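Local coordinates for CRISPR-associated protein Cse2 (Thermus thermophilus, PDB 2ZCA) that probably acts in CRISPR adaptive immunity against viruses and plasmids, as a homodimer-forming CasB/Cse2 subunit of the type I-E system, at residues 8-13 with 46-51; 29-34 with 65-70; 52-55 with 61-64; 109-114 with 136-141. One frame throughout, in Å; residues are numbered along the deposited sequence.

Contact 1 of 4, residues 8-13 with 46-51; sequences LDWLKR and EPFLAK
Helix 3-15 comes closest to helix 42-49 and the residues that follow it at Trp10 and Phe48, whose CA atoms lie 7.5 Å apart, and the contact centres on that pairing. The Trp10 side chain extends with CG anti to the backbone N (chi1 174°), which carries the indole toward segment 46-51. Phe48 is extended in the same sense and runs past it in the opposite direction, bringing its CB methylene over the indole face, with the phenyl oblique to it. Phe48 CB sits 3.9 Å from the centroid of the Trp10 five-membered ring, only 13° off the ring normal, a CH-pi contact. The two ring planes meet at 55°, and the phenyl reaches back toward the root of the tryptophan: Phe48 CD1 is 3.7 Å from Trp10 CB. At the far end of the indole, Pro47 CB packs 3.9 Å from Trp10 CH2, and the aliphatic part of Lys51 brings CE to 4.3 Å from Trp10 CZ3. The indole N-H is engaged just outside the contact, bonding to the carbonyl O of Tyr44, while Phe7 meets the Phe48 ring. Dispersion and CH-pi contacts therefore join helix 3-15 to helix 42-49 and the loop after it, and the bond from NE1 to the helix 42-49 backbone adds a polar tie that limits how far the indole can turn.

Contact 2 of 4, residues 29-34 with 65-70; sequences RSLAFP and VAALYA
Leu31 and Ser30 both press on the methyl group of Ala67, and this is where the contact is tight. Leu31 CD2 lies 3.5 Å from Ala67 CB, with Ser30 OG 3.4 Å from the same methyl carbon, while the CA atoms of Leu31 and Ala67 are only 6.1 Å apart. So short a side chain on the helix lets the turn after helix 20-29 come this near. The Ser30 hydroxyl is placed by its torsion (chi1 75°), lying between the backbone N and the carbonyl carbon, and hydrogen bonds to Phe27 O, one turn back. Against the Ala67 methyl it makes a packing contact. Looser is the other branch of the contact: Leu68 starts out away from the turn, and its CD2 bends back to stand 4.1 Å from Leu31 CD2, the two leucines crossing at about a right angle. Leu68 continues onto Leu115 and Val119 of helix 111-121, and Leu31 touches Arg116 of the same helix; past Leu31 the chain leads away from helix 56-71 to the exposed Ala32. Ala66 and Ala70 both touch Phe27. A turn leaving one helix thus packs on small residues of another, a common way of joining helices in all-alpha folds such as that of this Cse2 protein.

Contact 3 of 4, residues 52-55 with 61-64; sequences GDWR and AHYL
Trp54 and His62 supply the aromatic interaction, an edge-to-face (T-shaped) pair in which the imidazole edge is directed at the indole face. The centroid of the Trp54 six-membered ring lies 4.6 Å from that of His62, and the planes are inclined at 65°. His62 CE1 leads, standing 3.6 Å above the indole plane and displaced from its centre toward the rim; its shortest approach is 3.7 Å, to Trp54 CH2. Beside it His62 NE2 comes to 3.8 Å from Trp54 CZ2, so one side of the imidazole meets the benzo part of the indole. The histidine has CG anti to its carbonyl carbon (chi1 -73°), which sends the ring across toward the loop. The His62 ring also meets Phe7 edge-to-face. In the all-helical Cse2 fold the Trp54 pair folds the connection between helices 42-49 and 56-71 back onto the second of them, within a single helix-loop-helix unit. Polar interactions act from within that helix: His62 ND1 hydrogen bonds to Glu58 O, one turn earlier, a bond that helps fix the rotation of the imidazole. At its start Arg55 holds the N-cap position, and its backbone N bonds to Glu58 OE1. Apolar packing adds to the pair, with Leu49 touching both rings and Leu132 of helix 128-136 lying against His62.

Contact 4 of 4, residues 109-114 with 136-141; sequences DQIAFR and LRWFSP
Ile111, in the first turn of helix 111-121, meets Trp138 and Phe139 in a type I beta turn that runs from Arg137 to Ser140 between helices 128-136 and 144-155 of this all-helical fold. Ile111 gives up the most surface, and each of its two branches has an aromatic partner. The longer branch, with CG1 anti to the backbone N (chi1 -172°), lays CD1 over a face of the Trp138 indole. This is a CH-pi contact: Ile111 CD1 is 4.0 Å from the centroid of the five-membered ring and 26° off its normal, shifted toward the rim, with Trp138 CE2 its closest atom at 3.7 Å. Trp138 is buried and comes from the opposite direction, while its ring also meets Trp149 edge-to-face and its NE1 makes a weak hydrogen bond to Ala106 O. Helices 111-121 and 144-155 thus share one indole. Phe139 follows in the turn and takes the second branch. Its ring, which also forms a cation-pi pair with Arg108, offers an edge rather than a face to the isoleucine. Ile111 also touches Leu103 of helix 96-104. At the phenylalanine the approach is a single one, Ile111 CG2 lying near the ring plane 4.0 Å from Phe139 CZ.

Overall arrangement
From the N terminus, helix 3-15 provides the first half of contact 1, and the turn after helix 20-29 the first half of contact 2. Contact 1 closes at 46-51, contact 2 only at 65-70, so their two loops cross; Leu8 packs on Tyr69 and Leu11 on Ala66. Between these closures lies the short loop of contact 3, wholly within the span of contact 2. It touches contact 1, where Glu46 and Tyr63 probably share a hydrogen bond. Contact 4 closes a separate loop later in the chain, yet Leu136 reaches Ala61 and His62 of contact 3. Helix 56-71 thereby links the N-terminal helices with the C-terminal ones.

Contact 1 of 4, residues 8-13 with 46-51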
loop_
_atom_site.group_PDB
_atom_site.type_symbol
_atom_site.label_atom_id
_atom_site.label_comp_id
_atom_site.label_asym_id
_atom_site.label_seq_id
_atom_site.Cartn_x
_atom_site.Cartn_y
_atom_site.Cartn_z
ATOM N N LEU A 8 7.206 0.794 7.790
ATOM C CA LEU A 8 7.619 2.043 7.167
ATOM C C LEU A 8 9.046 2.373 7.604
ATOM O O LEU A 8 9.858 2.838 6.805
ATOM C CB LEU A 8 6.680 3.177 7.571
ATOM C CG LEU A 8 7.038 4.552 7.015
ATOM C CD1 LEU A 8 7.045 4.519 5.488
ATOM C CD2 LEU A 8 6.029 5.563 7.524
ATOM N N ASP A 9 9.341 2.136 8.879
ATOM C CA ASP A 9 10.675 2.396 9.406
ATOM C C ASP A 9 11.675 1.523 8.648
ATOM O O ASP A 9 12.753 1.978 8.260
ATOM C CB ASP A 9 10.732 2.064 10.900
ATOM C CG ASP A 9 12.078 2.393 11.520
ATOM O OD1 ASP A 9 12.422 3.592 11.597
ATOM O OD2 ASP A 9 12.797 1.455 11.929
ATOM N N TRP A 10 11.305 0.264 8.443
ATOM C CA TRP A 10 12.155 -0.682 7.727
ATOM C C TRP A 10 12.422 -0.201 6.304
ATOM O O TRP A 10 13.567 -0.192 5.846
ATOM C CB TRP A 10 11.493 -2.066 7.707
ATOM C CG TRP A 10 12.221 -3.089 6.876
ATOM C CD1 TRP A 10 12.026 -3.361 5.550
ATOM C CD2 TRP A 10 13.275 -3.957 7.312
ATOM N NE1 TRP A 10 12.896 -4.345 5.133
ATOM C CE2 TRP A 10 13.673 -4.728 6.194
ATOM C CE3 TRP A 10 13.925 -4.158 8.538
ATOM C CZ2 TRP A 10 14.691 -5.685 6.267
ATOM C CZ3 TRP A 10 14.938 -5.112 8.610
ATOM C CH2 TRP A 10 15.309 -5.862 7.479
ATOM N N LEU A 11 11.367 0.201 5.600
ATOM C CA LEU A 11 11.520 0.687 4.234
ATOM C C LEU A 11 12.378 1.949 4.193
ATOM O O LEU A 11 13.230 2.090 3.319
ATOM C CB LEU A 11 10.149 0.954 3.607
ATOM C CG LEU A 11 9.307 -0.312 3.400
ATOM C CD1 LEU A 11 7.913 0.058 2.901
ATOM C CD2 LEU A 11 10.003 -1.228 2.404
ATOM N N LYS A 12 12.160 2.860 5.140
ATOM C CA LYS A 12 12.938 4.097 5.192
ATOM C C LYS A 12 14.413 3.808 5.452
ATOM O O LYS A 12 15.294 4.483 4.915
ATOM C CB LYS A 12 12.390 5.031 6.278
ATOM C CG LYS A 12 11.127 5.768 5.866
ATOM C CD LYS A 12 11.420 6.685 4.688
ATOM C CE LYS A 12 10.158 7.320 4.130
ATOM N NZ LYS A 12 10.478 8.181 2.960
ATOM N N ARG A 13 14.679 2.802 6.277
ATOM C CA ARG A 13 16.052 2.420 6.586
ATOM C C ARG A 13 16.707 1.867 5.319
ATOM O O ARG A 13 17.865 2.173 5.023
ATOM C CB ARG A 13 16.068 1.365 7.692
ATOM C CG ARG A 13 17.453 0.882 8.070
ATOM C CD ARG A 13 17.392 -0.163 9.176
ATOM N NE ARG A 13 18.724 -0.620 9.565
ATOM C CZ ARG A 13 18.957 -1.531 10.505
ATOM N NH1 ARG A 13 17.945 -2.089 11.157
ATOM N NH2 ARG A 13 20.204 -1.883 10.794
ATOM N N GLU A 46 11.603 -10.529 3.597
ATOM C CA GLU A 46 11.609 -11.653 4.528
ATOM C C GLU A 46 12.350 -11.401 5.844
ATOM O O GLU A 46 11.898 -11.839 6.902
ATOM C CB GLU A 46 12.149 -12.910 3.838
ATOM C CG GLU A 46 11.202 -13.484 2.781
ATOM C CD GLU A 46 9.813 -13.794 3.326
ATOM O OE1 GLU A 46 9.714 -14.281 4.472
ATOM O OE2 GLU A 46 8.814 -13.567 2.603
ATOM N N PRO A 47 13.497 -10.703 5.801
ATOM C CA PRO A 47 14.213 -10.447 7.057
ATOM C C PRO A 47 13.320 -9.687 8.044
ATOM O O PRO A 47 13.460 -9.822 9.260
ATOM C CB PRO A 47 15.412 -9.626 6.605
ATOM C CG PRO A 47 15.720 -10.224 5.266
ATOM C CD PRO A 47 14.329 -10.332 4.644
ATOM N N PHE A 48 12.402 -8.887 7.512
ATOM C CA PHE A 48 11.481 -8.134 8.357
ATOM C C PHE A 48 10.357 -9.042 8.852
ATOM O O PHE A 48 10.055 -9.084 10.047
ATOM C CB PHE A 48 10.867 -6.962 7.582
ATOM C CG PHE A 48 9.848 -6.187 8.373
ATOM C CD1 PHE A 48 10.243 -5.181 9.247
ATOM C CD2 PHE A 48 8.495 -6.502 8.279
ATOM C CE1 PHE A 48 9.302 -4.496 10.022
ATOM C CE2 PHE A 48 7.544 -5.826 9.048
ATOM C CZ PHE A 48 7.951 -4.821 9.922
ATOM N N LEU A 49 9.737 -9.769 7.928
ATOM C CA LEU A 49 8.635 -10.659 8.274
ATOM C C LEU A 49 9.058 -11.728 9.271
ATOM O O LEU A 49 8.239 -12.221 10.046
ATOM C CB LEU A 49 8.069 -11.317 7.011
ATOM C CG LEU A 49 7.422 -10.353 6.007
ATOM C CD1 LEU A 49 7.004 -11.107 4.757
ATOM C CD2 LEU A 49 6.218 -9.679 6.646
ATOM N N ALA A 50 10.342 -12.071 9.254
ATOM C CA ALA A 50 10.879 -13.087 10.154
ATOM C C ALA A 50 10.779 -12.674 11.617
ATOM O O ALA A 50 10.780 -13.527 12.506
ATOM C CB ALA A 50 12.333 -13.381 9.797
ATOM N N LYS A 51 10.695 -11.369 11.863
ATOM C CA LYS A 51 10.605 -10.842 13.225
ATOM C C LYS A 51 9.223 -11.013 13.843
ATOM O O LYS A 51 9.017 -10.687 15.012
ATOM C CB LYS A 51 10.969 -9.354 13.247
ATOM C CG LYS A 51 12.371 -9.030 12.765
ATOM C CD LYS A 51 12.629 -7.531 12.833
ATOM C CE LYS A 51 14.017 -7.171 12.321
ATOM N NZ LYS A 51 15.097 -7.809 13.126
#

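Contact 2 of 4, residues 29-34 with 65-70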
loop_
_atom_site.group_PDB
_atom_site.type_symbol
_atom_site.label_atom_id
_atom_site.label_comp_id
_atom_site.label_asym_id
_atom_site.label_seq_id
_atom_site.Cartn_x
_atom_site.Cartn_y
_atom_site.Cartn_z
ATOM N N ARG A 29 9.674 -3.645 -9.919
ATOM C CA ARG A 29 9.396 -4.699 -10.877
ATOM C C ARG A 29 8.340 -5.680 -10.357
ATOM O O ARG A 29 7.590 -6.256 -11.144
ATOM C CB ARG A 29 10.688 -5.444 -11.227
ATOM C CG ARG A 29 10.498 -6.624 -12.169
ATOM C CD ARG A 29 9.799 -6.215 -13.460
ATOM N NE ARG A 29 9.639 -7.349 -14.366
ATOM C CZ ARG A 29 8.934 -7.317 -15.494
ATOM N NH1 ARG A 29 8.315 -6.203 -15.863
ATOM N NH2 ARG A 29 8.847 -8.401 -16.253
ATOM N N SER A 30 8.262 -5.850 -9.037
ATOM C CA SER A 30 7.288 -6.774 -8.455
ATOM C C SER A 30 5.836 -6.387 -8.739
ATOM O O SER A 30 4.932 -7.203 -8.560
ATOM C CB SER A 30 7.476 -6.888 -6.938
ATOM O OG SER A 30 6.981 -5.740 -6.264
ATOM N N LEU A 31 5.605 -5.152 -9.169
ATOM C CA LEU A 31 4.240 -4.720 -9.465
ATOM C C LEU A 31 3.653 -5.466 -10.655
ATOM O O LEU A 31 2.436 -5.487 -10.846
ATOM C CB LEU A 31 4.188 -3.211 -9.718
ATOM C CG LEU A 31 4.147 -2.314 -8.478
ATOM C CD1 LEU A 31 4.021 -0.866 -8.917
ATOM C CD2 LEU A 31 2.963 -2.697 -7.583
ATOM N N ALA A 32 4.516 -6.092 -11.449
ATOM C CA ALA A 32 4.067 -6.842 -12.618
ATOM C C ALA A 32 3.573 -8.234 -12.233
ATOM O O ALA A 32 2.990 -8.944 -13.057
ATOM C CB ALA A 32 5.208 -6.958 -13.633
ATOM N N PHE A 33 3.806 -8.622 -10.982
ATOM C CA PHE A 33 3.405 -9.944 -10.503
ATOM C C PHE A 33 2.561 -9.873 -9.235
ATOM O O PHE A 33 2.514 -8.844 -8.560
ATOM C CB PHE A 33 4.646 -10.796 -10.200
ATOM C CG PHE A 33 5.671 -10.791 -11.293
ATOM C CD1 PHE A 33 6.475 -9.676 -11.506
ATOM C CD2 PHE A 33 5.827 -11.897 -12.120
ATOM C CE1 PHE A 33 7.418 -9.659 -12.531
ATOM C CE2 PHE A 33 6.771 -11.891 -13.149
ATOM C CZ PHE A 33 7.565 -10.770 -13.353
ATOM N N PRO A 34 1.887 -10.979 -8.889
ATOM C CA PRO A 34 1.067 -10.971 -7.676
ATOM C C PRO A 34 1.987 -10.711 -6.484
ATOM O O PRO A 34 3.141 -11.150 -6.474
ATOM C CB PRO A 34 0.478 -12.381 -7.644
ATOM C CG PRO A 34 0.443 -12.775 -9.112
ATOM C CD PRO A 34 1.779 -12.271 -9.592
ATOM N N VAL A 65 2.685 -3.280 -0.279
ATOM C CA VAL A 65 2.992 -1.941 0.215
ATOM C C VAL A 65 4.425 -1.540 -0.137
ATOM O O VAL A 65 4.681 -0.388 -0.472
ATOM C CB VAL A 65 2.767 -1.838 1.739
ATOM C CG1 VAL A 65 3.315 -0.515 2.268
ATOM C CG2 VAL A 65 1.271 -1.931 2.037
ATOM N N ALA A 66 5.361 -2.482 -0.067
ATOM C CA ALA A 66 6.741 -2.177 -0.425
ATOM C C ALA A 66 6.786 -1.780 -1.903
ATOM O O ALA A 66 7.506 -0.858 -2.285
ATOM C CB ALA A 66 7.641 -3.396 -0.185
ATOM N N ALA A 67 6.017 -2.486 -2.729
ATOM C CA ALA A 67 5.980 -2.202 -4.161
ATOM C C ALA A 67 5.392 -0.821 -4.435
ATOM O O ALA A 67 5.908 -0.068 -5.264
ATOM C CB ALA A 67 5.169 -3.269 -4.891
ATOM N N LEU A 68 4.311 -0.485 -3.738
ATOM C CA LEU A 68 3.673 0.814 -3.933
ATOM C C LEU A 68 4.544 1.938 -3.384
ATOM O O LEU A 68 4.546 3.056 -3.909
ATOM C CB LEU A 68 2.289 0.815 -3.275
ATOM C CG LEU A 68 1.335 -0.204 -3.917
ATOM C CD1 LEU A 68 0.055 -0.318 -3.108
ATOM C CD2 LEU A 68 1.033 0.216 -5.355
ATOM N N TYR A 69 5.288 1.635 -2.327
ATOM C CA TYR A 69 6.193 2.604 -1.716
ATOM C C TYR A 69 7.279 2.942 -2.737
ATOM O O TYR A 69 7.636 4.103 -2.921
ATOM C CB TYR A 69 6.793 1.993 -0.441
ATOM C CG TYR A 69 7.876 2.799 0.246
ATOM C CD1 TYR A 69 9.217 2.673 -0.127
ATOM C CD2 TYR A 69 7.567 3.636 1.313
ATOM C CE1 TYR A 69 10.224 3.360 0.561
ATOM C CE2 TYR A 69 8.562 4.327 2.004
ATOM C CZ TYR A 69 9.887 4.183 1.625
ATOM O OH TYR A 69 10.866 4.855 2.325
ATOM N N ALA A 70 7.794 1.917 -3.411
ATOM C CA ALA A 70 8.823 2.117 -4.423
ATOM C C ALA A 70 8.276 2.910 -5.612
ATOM O O ALA A 70 8.961 3.785 -6.150
ATOM C CB ALA A 70 9.364 0.765 -4.886
#

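Contact 3 of 4, residues 52-55 with 61-64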
loop_
_atom_site.group_PDB
_atom_site.type_symbol
_atom_site.label_atom_id
_atom_site.label_comp_id
_atom_site.label_asym_id
_atom_site.label_seq_id
_atom_site.Cartn_x
_atom_site.Cartn_y
_atom_site.Cartn_z
ATOM N N GLY A 52 8.272 -11.513 13.061
ATOM C CA GLY A 52 6.929 -11.699 13.577
ATOM C C GLY A 52 6.268 -12.959 13.060
ATOM O O GLY A 52 6.887 -13.741 12.338
ATOM N N ASP A 53 5.009 -13.159 13.437
ATOM C CA ASP A 53 4.254 -14.327 13.001
ATOM C C ASP A 53 3.122 -13.849 12.101
ATOM O O ASP A 53 2.195 -13.178 12.560
ATOM C CB ASP A 53 3.695 -15.077 14.212
ATOM C CG ASP A 53 4.783 -15.491 15.193
ATOM O OD1 ASP A 53 5.814 -16.037 14.744
ATOM O OD2 ASP A 53 4.605 -15.279 16.412
ATOM N N TRP A 54 3.199 -14.198 10.820
ATOM C CA TRP A 54 2.197 -13.761 9.853
ATOM C C TRP A 54 1.528 -14.865 9.052
ATOM O O TRP A 54 2.072 -15.956 8.890
ATOM C CB TRP A 54 2.827 -12.796 8.847
ATOM C CG TRP A 54 3.579 -11.668 9.453
ATOM C CD1 TRP A 54 4.927 -11.595 9.661
ATOM C CD2 TRP A 54 3.029 -10.438 9.925
ATOM N NE1 TRP A 54 5.251 -10.387 10.230
ATOM C CE2 TRP A 54 4.103 -9.657 10.404
ATOM C CE3 TRP A 54 1.729 -9.916 9.990
ATOM C CZ2 TRP A 54 3.920 -8.381 10.941
ATOM C CZ3 TRP A 54 1.548 -8.646 10.523
ATOM C CH2 TRP A 54 2.638 -7.896 10.991
ATOM N N ARG A 55 0.338 -14.557 8.549
ATOM C CA ARG A 55 -0.400 -15.476 7.695
ATOM C C ARG A 55 0.013 -15.053 6.287
ATOM O O ARG A 55 0.476 -13.927 6.091
ATOM C CB ARG A 55 -1.906 -15.293 7.867
ATOM C CG ARG A 55 -2.442 -15.652 9.246
ATOM C CD ARG A 55 -3.932 -15.367 9.322
ATOM N NE ARG A 55 -4.216 -13.978 8.975
ATOM C CZ ARG A 55 -5.435 -13.458 8.880
ATOM N NH1 ARG A 55 -6.501 -14.214 9.106
ATOM N NH2 ARG A 55 -5.587 -12.178 8.556
ATOM N N ALA A 61 0.452 -8.537 1.966
ATOM C CA ALA A 61 0.134 -7.128 2.197
ATOM C C ALA A 61 1.432 -6.331 2.290
ATOM O O ALA A 61 1.542 -5.241 1.730
ATOM C CB ALA A 61 -0.673 -6.966 3.481
ATOM N N HIS A 62 2.418 -6.876 3.002
ATOM C CA HIS A 62 3.703 -6.198 3.138
ATOM C C HIS A 62 4.393 -6.047 1.783
ATOM O O HIS A 62 4.941 -4.987 1.469
ATOM C CB HIS A 62 4.630 -6.961 4.091
ATOM C CG HIS A 62 4.252 -6.847 5.535
ATOM N ND1 HIS A 62 3.183 -7.521 6.083
ATOM C CD2 HIS A 62 4.823 -6.160 6.554
ATOM C CE1 HIS A 62 3.115 -7.261 7.377
ATOM N NE2 HIS A 62 4.100 -6.438 7.688
ATOM N N TYR A 63 4.380 -7.110 0.984
ATOM C CA TYR A 63 5.013 -7.052 -0.332
ATOM C C TYR A 63 4.356 -6.013 -1.227
ATOM O O TYR A 63 5.038 -5.297 -1.960
ATOM C CB TYR A 63 4.961 -8.419 -1.018
ATOM C CG TYR A 63 6.060 -9.360 -0.573
ATOM C CD1 TYR A 63 7.362 -9.217 -1.052
ATOM C CD2 TYR A 63 5.805 -10.366 0.355
ATOM C CE1 TYR A 63 8.387 -10.051 -0.616
ATOM C CE2 TYR A 63 6.821 -11.203 0.798
ATOM C CZ TYR A 63 8.109 -11.039 0.308
ATOM O OH TYR A 63 9.119 -11.857 0.758
ATOM N N LEU A 64 3.030 -5.926 -1.174
ATOM C CA LEU A 64 2.337 -4.959 -2.015
ATOM C C LEU A 64 2.656 -3.529 -1.587
ATOM O O LEU A 64 2.878 -2.660 -2.431
ATOM C CB LEU A 64 0.818 -5.202 -1.989
ATOM C CG LEU A 64 -0.051 -4.234 -2.808
ATOM C CD1 LEU A 64 0.403 -4.211 -4.260
ATOM C CD2 LEU A 64 -1.511 -4.665 -2.722
#

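Contact 4 of 4, residues 109-114 with 136-141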
loop_
_atom_site.group_PDB
_atom_site.type_symbol
_atom_site.label_atom_id
_atom_site.label_comp_id
_atom_site.label_asym_id
_atom_site.label_seq_id
_atom_site.Cartn_x
_atom_site.Cartn_y
_atom_site.Cartn_z
ATOM N N ASP A 109 -9.464 -11.201 -4.853
ATOM C CA ASP A 109 -8.910 -11.326 -6.200
ATOM C C ASP A 109 -8.742 -10.007 -6.950
ATOM O O ASP A 109 -8.132 -9.968 -8.018
ATOM C CB ASP A 109 -9.779 -12.266 -7.038
ATOM C CG ASP A 109 -9.963 -13.623 -6.389
ATOM O OD1 ASP A 109 -8.951 -14.229 -5.978
ATOM O OD2 ASP A 109 -11.120 -14.084 -6.297
ATOM N N GLN A 110 -9.262 -8.923 -6.383
ATOM C CA GLN A 110 -9.195 -7.621 -7.039
ATOM C C GLN A 110 -8.365 -6.563 -6.317
ATOM O O GLN A 110 -7.850 -5.640 -6.948
ATOM C CB GLN A 110 -10.609 -7.052 -7.201
ATOM C CG GLN A 110 -11.638 -8.003 -7.785
ATOM C CD GLN A 110 -13.055 -7.506 -7.555
ATOM O OE1 GLN A 110 -13.500 -7.379 -6.411
ATOM N NE2 GLN A 110 -13.769 -7.215 -8.640
ATOM N N ILE A 111 -8.249 -6.691 -4.999
ATOM C CA ILE A 111 -7.545 -5.694 -4.197
ATOM C C ILE A 111 -6.130 -5.296 -4.624
ATOM O O ILE A 111 -5.812 -4.108 -4.656
ATOM C CB ILE A 111 -7.544 -6.096 -2.692
ATOM C CG1 ILE A 111 -6.970 -4.954 -1.846
ATOM C CG2 ILE A 111 -6.747 -7.369 -2.480
ATOM C CD1 ILE A 111 -7.723 -3.647 -1.998
ATOM N N ALA A 112 -5.280 -6.262 -4.959
ATOM C CA ALA A 112 -3.919 -5.921 -5.361
ATOM C C ALA A 112 -3.920 -5.044 -6.613
ATOM O O ALA A 112 -3.257 -4.009 -6.659
ATOM C CB ALA A 112 -3.101 -7.194 -5.605
ATOM N N PHE A 113 -4.677 -5.460 -7.624
ATOM C CA PHE A 113 -4.759 -4.709 -8.871
ATOM C C PHE A 113 -5.348 -3.314 -8.662
ATOM O O PHE A 113 -4.792 -2.321 -9.124
ATOM C CB PHE A 113 -5.616 -5.464 -9.890
ATOM C CG PHE A 113 -5.833 -4.714 -11.176
ATOM C CD1 PHE A 113 -4.793 -4.547 -12.085
ATOM C CD2 PHE A 113 -7.078 -4.164 -11.472
ATOM C CE1 PHE A 113 -4.986 -3.840 -13.274
ATOM C CE2 PHE A 113 -7.282 -3.454 -12.659
ATOM C CZ PHE A 113 -6.233 -3.294 -13.560
ATOM N N ARG A 114 -6.475 -3.235 -7.965
ATOM C CA ARG A 114 -7.114 -1.941 -7.751
ATOM C C ARG A 114 -6.325 -0.994 -6.868
ATOM O O ARG A 114 -6.397 0.225 -7.040
ATOM C CB ARG A 114 -8.526 -2.138 -7.201
ATOM C CG ARG A 114 -9.452 -2.701 -8.258
ATOM C CD ARG A 114 -10.872 -2.913 -7.773
ATOM N NE ARG A 114 -11.721 -3.305 -8.895
ATOM C CZ ARG A 114 -12.970 -3.747 -8.781
ATOM N NH1 ARG A 114 -13.535 -3.858 -7.584
ATOM N NH2 ARG A 114 -13.651 -4.086 -9.869
ATOM N N LEU A 136 -3.893 -4.829 6.009
ATOM C CA LEU A 136 -3.833 -5.985 6.893
ATOM C C LEU A 136 -5.201 -6.342 7.474
ATOM O O LEU A 136 -5.465 -7.501 7.790
ATOM C CB LEU A 136 -2.851 -5.720 8.036
ATOM C CG LEU A 136 -1.366 -5.794 7.679
ATOM C CD1 LEU A 136 -0.517 -5.236 8.819
ATOM C CD2 LEU A 136 -0.998 -7.245 7.399
ATOM N N ARG A 137 -6.076 -5.350 7.599
ATOM C CA ARG A 137 -7.404 -5.570 8.170
ATOM C C ARG A 137 -8.508 -5.475 7.117
ATOM O O ARG A 137 -9.691 -5.429 7.444
ATOM C CB ARG A 137 -7.661 -4.534 9.264
ATOM C CG ARG A 137 -6.629 -4.548 10.390
ATOM C CD ARG A 137 -6.819 -3.354 11.312
ATOM N NE ARG A 137 -6.509 -2.087 10.649
ATOM C CZ ARG A 137 -6.833 -0.893 11.136
ATOM N NH1 ARG A 137 -7.481 -0.803 12.292
ATOM N NH2 ARG A 137 -6.515 0.213 10.469
ATOM N N TRP A 138 -8.114 -5.479 5.853
ATOM C CA TRP A 138 -9.062 -5.337 4.754
ATOM C C TRP A 138 -10.152 -6.398 4.673
ATOM O O TRP A 138 -11.269 -6.111 4.239
ATOM C CB TRP A 138 -8.293 -5.291 3.429
ATOM C CG TRP A 138 -9.109 -4.804 2.268
ATOM C CD1 TRP A 138 -9.796 -5.566 1.365
ATOM C CD2 TRP A 138 -9.319 -3.441 1.887
ATOM N NE1 TRP A 138 -10.419 -4.756 0.441
ATOM C CE2 TRP A 138 -10.142 -3.448 0.740
ATOM C CE3 TRP A 138 -8.889 -2.211 2.405
ATOM C CZ2 TRP A 138 -10.546 -2.272 0.100
ATOM C CZ3 TRP A 138 -9.293 -1.037 1.765
ATOM C CH2 TRP A 138 -10.113 -1.082 0.625
ATOM N N PHE A 139 -9.843 -7.615 5.104
ATOM C CA PHE A 139 -10.812 -8.694 5.010
ATOM C C PHE A 139 -11.662 -8.961 6.238
ATOM O O PHE A 139 -12.243 -10.037 6.387
ATOM C CB PHE A 139 -10.084 -9.947 4.550
ATOM C CG PHE A 139 -9.324 -9.735 3.279
ATOM C CD1 PHE A 139 -10.003 -9.458 2.095
ATOM C CD2 PHE A 139 -7.933 -9.724 3.276
ATOM C CE1 PHE A 139 -9.305 -9.166 0.925
ATOM C CE2 PHE A 139 -7.226 -9.433 2.113
ATOM C CZ PHE A 139 -7.915 -9.152 0.935
ATOM N N SER A 140 -11.752 -7.970 7.111
ATOM C CA SER A 140 -12.579 -8.105 8.298
ATOM C C SER A 140 -14.037 -8.193 7.852
ATOM O O SER A 140 -14.475 -7.442 6.980
ATOM C CB SER A 140 -12.401 -6.893 9.209
ATOM O OG SER A 140 -13.415 -6.867 10.198
ATOM N N PRO A 141 -14.807 -9.121 8.433
ATOM C CA PRO A 141 -16.217 -9.260 8.059
ATOM C C PRO A 141 -16.969 -7.930 8.169
ATOM O O PRO A 141 -17.863 -7.647 7.374
ATOM C CB PRO A 141 -16.731 -10.293 9.054
ATOM C CG PRO A 141 -15.529 -11.170 9.265
ATOM C CD PRO A 141 -14.414 -10.154 9.408
#